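PDB 3AFV: DyP from Bjerkandera adusta, which probably works as a heme-dependent peroxidase, using hydrogen peroxide to oxidise substrates that include synthetic dyes. Local coordinates for residues V27-N32 with G119-G124. Sequence-based numbering, arbitrary orientation.
Sequences VFFQVN and GVFLIG
Residues 27-31 and 119-124 belong to the two central strands, 23-31 and 119-125, of the antiparallel four-stranded sheet in the N-terminal half of this DyP-type peroxidase, and their register pairs V27 with F121, F28 with V120 and F29 with G119. V27 and F121 bond in both directions: V27 N reaches F121 O at 2.8 Å, and F121 N returns to V27 O. F29 N donates to G119 O; the return bond from G119 N to F29 O is weak. This sheet, with strand order 2-3-1-4, is the ferredoxin-like half of a dimeric alpha+beta barrel, and a second sheet of the same order lies later in the chain. On the face carrying V27, F29 and F121, helix 128-142 packs against F121 and I123. With CG wedged between its backbone N and carbonyl carbon (chi1 68°), F29 swings its ring across the neighbouring strand, over G119, whose CA lies 4.0 Å from the ring centroid in a CH-pi contact. The ring lies so close over G119 that the glycine's lack of a side chain gives it room. The same ring meets F121 obliquely, planes at 42°, F29 CE2 lying 3.4 Å from F121 CE2. An alanine in place of F29 is likely to uncover G119 and take from the F121 ring its aromatic partner on the adjacent strand. Farther along this face, V27 CG2 touches I123 CD1 at 3.7 Å. On the other face V120 CG2 sits over the F28 ring, offset toward its rim and 3.6 Å from F28 CE1; F112 and F220 meet that ring edge-to-face.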
loop_
_atom_site.group_PDB
_atom_site.type_symbol
_atom_site.label_atom_id
_atom_site.label_comp_id
_atom_site.label_asym_id
_atom_site.label_seq_id
_atom_site.Cartn_x
_atom_site.Cartn_y
_atom_site.Cartn_z
ATOM N N VAL A 27 0.140 14.832 -6.738
ATOM C CA VAL A 27 0.847 16.022 -7.188
ATOM C C VAL A 27 1.898 16.360 -6.145
ATOM O O VAL A 27 1.577 16.797 -5.027
ATOM C CB VAL A 27 -0.118 17.212 -7.390
ATOM C CG1 VAL A 27 0.660 18.466 -7.741
ATOM C CG2 VAL A 27 -1.152 16.894 -8.467
ATOM N N PHE A 28 3.158 16.093 -6.478
ATOM C CA PHE A 28 4.268 16.355 -5.571
ATOM C C PHE A 28 4.774 17.761 -5.793
ATOM O O PHE A 28 4.960 18.185 -6.938
ATOM C CB PHE A 28 5.403 15.330 -5.780
ATOM C CG PHE A 28 4.953 13.907 -5.564
ATOM C CD1 PHE A 28 4.915 13.367 -4.284
ATOM C CD2 PHE A 28 4.500 13.132 -6.624
ATOM C CE1 PHE A 28 4.459 12.085 -4.063
ATOM C CE2 PHE A 28 4.059 11.829 -6.419
ATOM C CZ PHE A 28 4.017 11.312 -5.131
ATOM N N PHE A 29 4.982 18.496 -4.709
ATOM C CA PHE A 29 5.303 19.910 -4.845
ATOM C C PHE A 29 6.388 20.363 -3.888
ATOM O O PHE A 29 6.674 19.705 -2.881
ATOM C CB PHE A 29 4.034 20.768 -4.679
ATOM C CG PHE A 29 3.460 20.749 -3.283
ATOM C CD1 PHE A 29 3.849 21.706 -2.332
ATOM C CD2 PHE A 29 2.539 19.769 -2.912
ATOM C CE1 PHE A 29 3.340 21.671 -1.027
ATOM C CE2 PHE A 29 2.007 19.743 -1.626
ATOM C CZ PHE A 29 2.399 20.694 -0.684
ATOM N N GLN A 30 6.976 21.509 -4.225
ATOM C CA GLN A 30 7.847 22.243 -3.326
ATOM C C GLN A 30 7.176 23.596 -3.029
ATOM O O GLN A 30 6.480 24.150 -3.880
ATOM C CB GLN A 30 9.252 22.390 -3.936
ATOM C CG GLN A 30 9.307 23.132 -5.248
ATOM C CD GLN A 30 10.713 23.549 -5.644
ATOM O OE1 GLN A 30 11.706 22.928 -5.244
ATOM N NE2 GLN A 30 10.803 24.627 -6.430
ATOM N N VAL A 31 7.366 24.095 -1.809
ATOM C CA VAL A 31 6.848 25.402 -1.394
ATOM C C VAL A 31 7.861 26.476 -1.795
ATOM O O VAL A 31 9.037 26.384 -1.438
ATOM C CB VAL A 31 6.628 25.446 0.137
ATOM C CG1 VAL A 31 6.190 26.837 0.588
ATOM C CG2 VAL A 31 5.595 24.416 0.545
ATOM N N ASN A 32 7.410 27.471 -2.562
ATOM C CA ASN A 32 8.247 28.606 -2.966
ATOM C C ASN A 32 8.133 29.790 -2.012
ATOM O O ASN A 32 9.083 30.549 -1.840
ATOM C CB ASN A 32 7.867 29.085 -4.370
ATOM C CG ASN A 32 8.098 28.033 -5.424
ATOM O OD1 ASN A 32 9.104 27.311 -5.388
ATOM N ND2 ASN A 32 7.175 27.938 -6.375
ATOM N N GLY A 119 5.644 18.083 -0.192
ATOM C CA GLY A 119 4.330 17.535 0.098
ATOM C C GLY A 119 3.680 16.913 -1.112
ATOM O O GLY A 119 4.242 16.906 -2.209
ATOM N N VAL A 120 2.475 16.396 -0.896
ATOM C CA VAL A 120 1.714 15.744 -1.953
ATOM C C VAL A 120 0.222 16.056 -1.767
ATOM O O VAL A 120 -0.310 15.935 -0.657
ATOM C CB VAL A 120 1.991 14.202 -2.007
ATOM C CG1 VAL A 120 1.635 13.496 -0.696
ATOM C CG2 VAL A 120 1.293 13.581 -3.208
ATOM N N PHE A 121 -0.432 16.473 -2.850
ATOM C CA PHE A 121 -1.880 16.485 -2.898
ATOM C C PHE A 121 -2.283 15.179 -3.567
ATOM O O PHE A 121 -1.755 14.834 -4.634
ATOM C CB PHE A 121 -2.389 17.623 -3.789
ATOM C CG PHE A 121 -2.166 19.002 -3.243
ATOM C CD1 PHE A 121 -3.184 19.657 -2.542
ATOM C CD2 PHE A 121 -0.982 19.687 -3.494
ATOM C CE1 PHE A 121 -2.998 20.957 -2.056
ATOM C CE2 PHE A 121 -0.786 20.987 -3.013
ATOM C CZ PHE A 121 -1.794 21.622 -2.292
ATOM N N LEU A 122 -3.183 14.439 -2.930
ATOM C CA LEU A 122 -3.764 13.262 -3.560
ATOM C C LEU A 122 -5.201 13.579 -3.934
ATOM O O LEU A 122 -5.993 14.052 -3.107
ATOM C CB LEU A 122 -3.640 11.990 -2.696
ATOM C CG LEU A 122 -3.885 11.974 -1.197
ATOM C CD1 LEU A 122 -4.216 10.556 -0.817
ATOM C CD2 LEU A 122 -2.678 12.463 -0.393
ATOM N N ILE A 123 -5.497 13.370 -5.215
ATOM C CA ILE A 123 -6.804 13.686 -5.784
ATOM C C ILE A 123 -7.389 12.388 -6.311
ATOM O O ILE A 123 -6.735 11.687 -7.092
ATOM C CB ILE A 123 -6.688 14.701 -6.941
ATOM C CG1 ILE A 123 -5.852 15.935 -6.542
ATOM C CG2 ILE A 123 -8.097 15.123 -7.443
ATOM C CD1 ILE A 123 -4.380 15.892 -7.008
ATOM N N GLY A 124 -8.587 12.044 -5.848
ATOM C CA GLY A 124 -9.253 10.834 -6.302
ATOM C C GLY A 124 -10.571 11.170 -6.960
ATOM O O GLY A 124 -11.323 12.001 -6.465
#